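Local coordinates for sigma-C capsid protein (Avian reovirus, PDB 2VRS) that forms the homotrimeric fibre of the virion, attaches the virus to host cells and induces apoptosis, at residues Q3-V6 / D7-T11; H106-G109 / R110-D113. All coordinates share one frame; numbering follows the deposited sequence.

The two contacts lie in two different parts of the fibre, the helical coiled coil and the beta-structured C-terminal domain, and their centres are about 96 Å apart, with about 80 Å between nearest atoms. Interaction 1 comes first along the chain, in the opening turns of helix 3-38, which forms the triple coiled coil with its two partner subunits. Interaction 2 follows in the C-terminal domain, at the tight turn joining strands 98-108 and 111-119 of a large antiparallel sheet. Between them the chain runs through the triple beta-spiral region. They share no helix or sheet, yet at both sites the chain meets both other subunits, so trimer packing is found in the helical shaft and in the globular part alike.

Interaction 1: residues Q3-V6 / D7-T11; sequences QTTV and DGNST
Thr5 and Asn9 sit one turn apart on the same side of a regular alpha-helix, where Asn9 N bonds to Thr5 O at 2.9 Å with a nearly straight N-H (166°), one of four consecutive i to i+4 bonds. Asp7 N to Gln3 O, Gly8 N to Thr4 O and Ser10 N to Val6 O (3.1 Å) are the others. The side chains of Thr5 and Asn9 run side by side in the same direction, and the methyl CG2 of Thr5 lies 3.8 Å from the amide nitrogen ND2 of Asn9. That methyl is placed there because it stands anti to the backbone N. Asn9 has CG beside its own backbone N (chi1 -77°), which folds the amide back over the preceding turn and leaves CG 3.3 Å from Thr5 O. On another side of the helix, CB of Asp7 lies 3.4 Å from Gln3 O, while the carboxylate leads away. Thr5 packs on Asp7 of the second subunit; Asn9 packs on Ile13 of the second subunit and on Asn9 of the third, whose ND2 bonds to Val6 O. The contact therefore relies on backbone bonding within the chain, while its asparagine brings a polar amide to the junction of three coiled-coil helices.

Interaction 2: residues H106-G109 / R110-D113; sequences HCHG and RRTD
His108 and Asp113 are joined by a side-chain hydrogen bond across a beta hairpin with a two-residue turn, as diagonal neighbours on the face that also carries His106 and Arg111. Four backbone bonds hold the strands: His106 and Asp113 exchange both of theirs, as do His108 and Arg111, with His108 N to Arg111 O at 2.8 Å. Between these hydrogen-bonded pairs, Cys107 and Thr112 form a non-hydrogen-bonded pair, with Cys107 SG 3.7 Å from Thr112 OG1. The chain reverses through a type II' turn, in which Gly109 adopts a positive phi of 64°.

Among the polar side chains, His108 NE2 donates to Asp113 OD2 at 2.7 Å; the acceptor lies close to the ring plane, and NE2 comes from the anti side of OD2 but 32° out of the carboxylate plane. Having CG between backbone N and carbonyl carbon (chi1 53°) leans the ring over the opposite strand. Asp113 OD1 takes a salt bridge from Arg111 NE (3.0 Å) on its syn side, somewhat out of plane. Water 1 donates to OD2 and also bonds His106 ND1, while water 2 donates to both Gly109 O and Thr112 OG1; Thr112 OG1 also hydrogen-bonds to Arg147 O.

Nonpolar contact comes from Arg111, whose CB lies over one face of the His108 ring, offset toward its rim, 3.9 Å from the centroid, in a CH-pi contact.

The hairpin lies between strand 81-92, where Leu82 and Met83 meet His106 and Cys107, and strand 198-210, whose Ile209 pairs with Thr112 and whose Asp210 bridges Arg111 NH1. His108 ND1 bonds Asp210 of the third subunit, tying this turn into the trimer.

Interaction 1: residues Q3-V6 / D7-T11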
loop_
_atom_site.group_PDB
_atom_site.type_symbol
_atom_site.label_atom_id
_atom_site.label_comp_id
_atom_site.label_asym_id
_atom_site.label_seq_id
_atom_site.Cartn_x
_atom_site.Cartn_y
_atom_site.Cartn_z
ATOM N N GLN C 3 81.952 41.364 -15.054
ATOM C CA GLN C 3 81.923 39.884 -15.218
ATOM C C GLN C 3 81.088 39.222 -14.116
ATOM O O GLN C 3 80.297 38.308 -14.376
ATOM C CB GLN C 3 83.344 39.275 -15.254
ATOM C CG GLN C 3 84.236 39.790 -16.414
ATOM C CD GLN C 3 83.603 39.561 -17.789
ATOM O OE1 GLN C 3 82.900 40.421 -18.315
ATOM N NE2 GLN C 3 83.831 38.392 -18.354
ATOM N N THR C 4 81.242 39.715 -12.884
ATOM C CA THR C 4 80.533 39.158 -11.719
ATOM C C THR C 4 79.038 39.424 -11.771
ATOM O O THR C 4 78.239 38.595 -11.327
ATOM C CB THR C 4 81.056 39.803 -10.434
ATOM O OG1 THR C 4 81.205 41.225 -10.667
ATOM C CG2 THR C 4 82.401 39.170 -10.053
ATOM N N THR C 5 78.679 40.597 -12.287
ATOM C CA THR C 5 77.270 40.976 -12.501
ATOM C C THR C 5 76.583 39.932 -13.384
ATOM O O THR C 5 75.610 39.297 -12.981
ATOM C CB THR C 5 77.161 42.375 -13.159
ATOM O OG1 THR C 5 77.871 43.329 -12.351
ATOM C CG2 THR C 5 75.678 42.805 -13.329
ATOM N N VAL C 6 77.132 39.759 -14.583
ATOM C CA VAL C 6 76.613 38.840 -15.596
ATOM C C VAL C 6 76.577 37.383 -15.085
ATOM O O VAL C 6 75.608 36.625 -15.319
ATOM C CB VAL C 6 77.486 38.941 -16.858
ATOM C CG1 VAL C 6 77.049 37.932 -17.932
ATOM C CG2 VAL C 6 77.494 40.390 -17.404
ATOM N N ASP C 7 77.630 36.983 -14.372
ATOM C CA ASP C 7 77.697 35.606 -13.908
ATOM C C ASP C 7 76.717 35.375 -12.753
ATOM O O ASP C 7 76.054 34.335 -12.695
ATOM C CB ASP C 7 79.117 35.235 -13.491
ATOM C CG ASP C 7 79.268 33.756 -13.221
ATOM O OD1 ASP C 7 79.451 32.993 -14.194
ATOM O OD2 ASP C 7 79.220 33.348 -12.042
ATOM N N GLY C 8 76.606 36.360 -11.863
ATOM C CA GLY C 8 75.672 36.272 -10.731
ATOM C C GLY C 8 74.217 36.265 -11.177
ATOM O O GLY C 8 73.389 35.499 -10.649
ATOM N N ASN C 9 73.909 37.136 -12.130
ATOM C CA ASN C 9 72.577 37.191 -12.709
ATOM C C ASN C 9 72.203 35.889 -13.384
ATOM O O ASN C 9 71.074 35.427 -13.245
ATOM C CB ASN C 9 72.464 38.360 -13.651
ATOM C CG ASN C 9 72.300 39.679 -12.906
ATOM O OD1 ASN C 9 71.984 39.684 -11.711
ATOM N ND2 ASN C 9 72.487 40.793 -13.606
ATOM N N SER C 10 73.167 35.267 -14.070
ATOM C CA SER C 10 72.952 33.947 -14.676
ATOM C C SER C 10 72.572 32.855 -13.663
ATOM O O SER C 10 71.649 32.065 -13.923
ATOM C CB SER C 10 74.186 33.522 -15.482
ATOM O OG SER C 10 73.961 32.253 -16.075
ATOM N N THR C 11 73.268 32.800 -12.528
ATOM C CA THR C 11 72.913 31.869 -11.447
ATOM C C THR C 11 71.477 32.109 -10.922
ATOM O O THR C 11 70.721 31.155 -10.713
ATOM C CB THR C 11 73.877 31.967 -10.278
ATOM O OG1 THR C 11 75.212 31.785 -10.752
ATOM C CG2 THR C 11 73.573 30.889 -9.241
#

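Interaction 2: residues H106-G109 / R110-D113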
loop_
_atom_site.group_PDB
_atom_site.type_symbol
_atom_site.label_atom_id
_atom_site.label_comp_id
_atom_site.label_asym_id
_atom_site.label_seq_id
_atom_site.Cartn_x
_atom_site.Cartn_y
_atom_site.Cartn_z
ATOM N N HIS C 106 -17.412 4.259 4.752
ATOM C CA HIS C 106 -16.278 4.216 5.658
ATOM C C HIS C 106 -15.014 4.368 4.851
ATOM O O HIS C 106 -14.641 3.466 4.072
ATOM C CB HIS C 106 -16.277 2.887 6.457
ATOM C CG HIS C 106 -15.144 2.778 7.434
ATOM N ND1 HIS C 106 -14.300 1.690 7.474
ATOM C CD2 HIS C 106 -14.714 3.626 8.401
ATOM C CE1 HIS C 106 -13.391 1.874 8.418
ATOM N NE2 HIS C 106 -13.631 3.032 9.007
ATOM N N CYS C 107 -14.345 5.500 5.032
ATOM C CA CYS C 107 -13.190 5.841 4.180
ATOM C C CYS C 107 -11.964 5.624 5.031
ATOM O O CYS C 107 -11.795 6.262 6.062
ATOM C CB CYS C 107 -13.277 7.293 3.712
ATOM S SG CYS C 107 -14.861 7.692 2.999
ATOM N N HIS C 108 -11.108 4.706 4.632
ATOM C CA HIS C 108 -9.919 4.422 5.442
ATOM C C HIS C 108 -8.765 4.218 4.452
ATOM O O HIS C 108 -8.791 3.280 3.649
ATOM C CB HIS C 108 -10.145 3.208 6.384
ATOM C CG HIS C 108 -10.636 1.960 5.689
ATOM N ND1 HIS C 108 -9.874 0.816 5.603
ATOM C CD2 HIS C 108 -11.807 1.682 5.048
ATOM C CE1 HIS C 108 -10.533 -0.105 4.912
ATOM N NE2 HIS C 108 -11.713 0.392 4.580
ATOM N N GLY C 109 -7.788 5.136 4.482
ATOM C CA GLY C 109 -6.762 5.125 3.472
ATOM C C GLY C 109 -7.488 5.410 2.173
ATOM O O GLY C 109 -8.484 6.174 2.151
ATOM N N ARG C 110 -7.060 4.733 1.121
ATOM C CA ARG C 110 -7.728 4.951 -0.167
ATOM C C ARG C 110 -8.800 3.892 -0.423
ATOM O O ARG C 110 -9.208 3.690 -1.557
ATOM C CB ARG C 110 -6.707 4.967 -1.301
ATOM C CG ARG C 110 -5.770 6.156 -1.138
ATOM C CD ARG C 110 -4.974 6.501 -2.423
ATOM N NE ARG C 110 -5.877 7.198 -3.306
ATOM C CZ ARG C 110 -6.084 8.516 -3.327
ATOM N NH1 ARG C 110 -5.371 9.361 -2.576
ATOM N NH2 ARG C 110 -6.979 8.999 -4.159
ATOM N N ARG C 111 -9.252 3.212 0.622
ATOM C CA ARG C 111 -10.404 2.318 0.492
ATOM C C ARG C 111 -11.666 3.018 1.013
ATOM O O ARG C 111 -11.649 3.649 2.103
ATOM C CB ARG C 111 -10.168 1.038 1.313
ATOM C CG ARG C 111 -11.308 -0.018 1.139
ATOM C CD ARG C 111 -11.272 -0.733 -0.257
ATOM N NE ARG C 111 -12.400 -1.719 -0.274
ATOM C CZ ARG C 111 -12.720 -2.452 -1.321
ATOM N NH1 ARG C 111 -12.017 -2.291 -2.414
ATOM N NH2 ARG C 111 -13.719 -3.330 -1.287
ATOM N N THR C 112 -12.756 2.896 0.270
ATOM C CA THR C 112 -14.062 3.396 0.709
ATOM C C THR C 112 -15.066 2.304 0.650
ATOM O O THR C 112 -15.305 1.735 -0.419
ATOM C CB THR C 112 -14.522 4.617 -0.126
ATOM O OG1 THR C 112 -13.615 5.680 0.151
ATOM C CG2 THR C 112 -15.928 4.996 0.212
ATOM N N ASP C 113 -15.606 1.967 1.821
ATOM C CA ASP C 113 -16.575 0.854 1.916
ATOM C C ASP C 113 -17.943 1.388 2.136
ATOM O O ASP C 113 -18.135 2.186 3.054
ATOM C CB ASP C 113 -16.156 -0.140 3.017
ATOM C CG ASP C 113 -14.818 -0.837 2.673
ATOM O OD1 ASP C 113 -14.732 -1.351 1.536
ATOM O OD2 ASP C 113 -13.894 -0.858 3.508
HETATM O O HOH W 1 -14.483 -0.795 6.242
HETATM O O HOH W 2 -10.936 6.281 0.427
#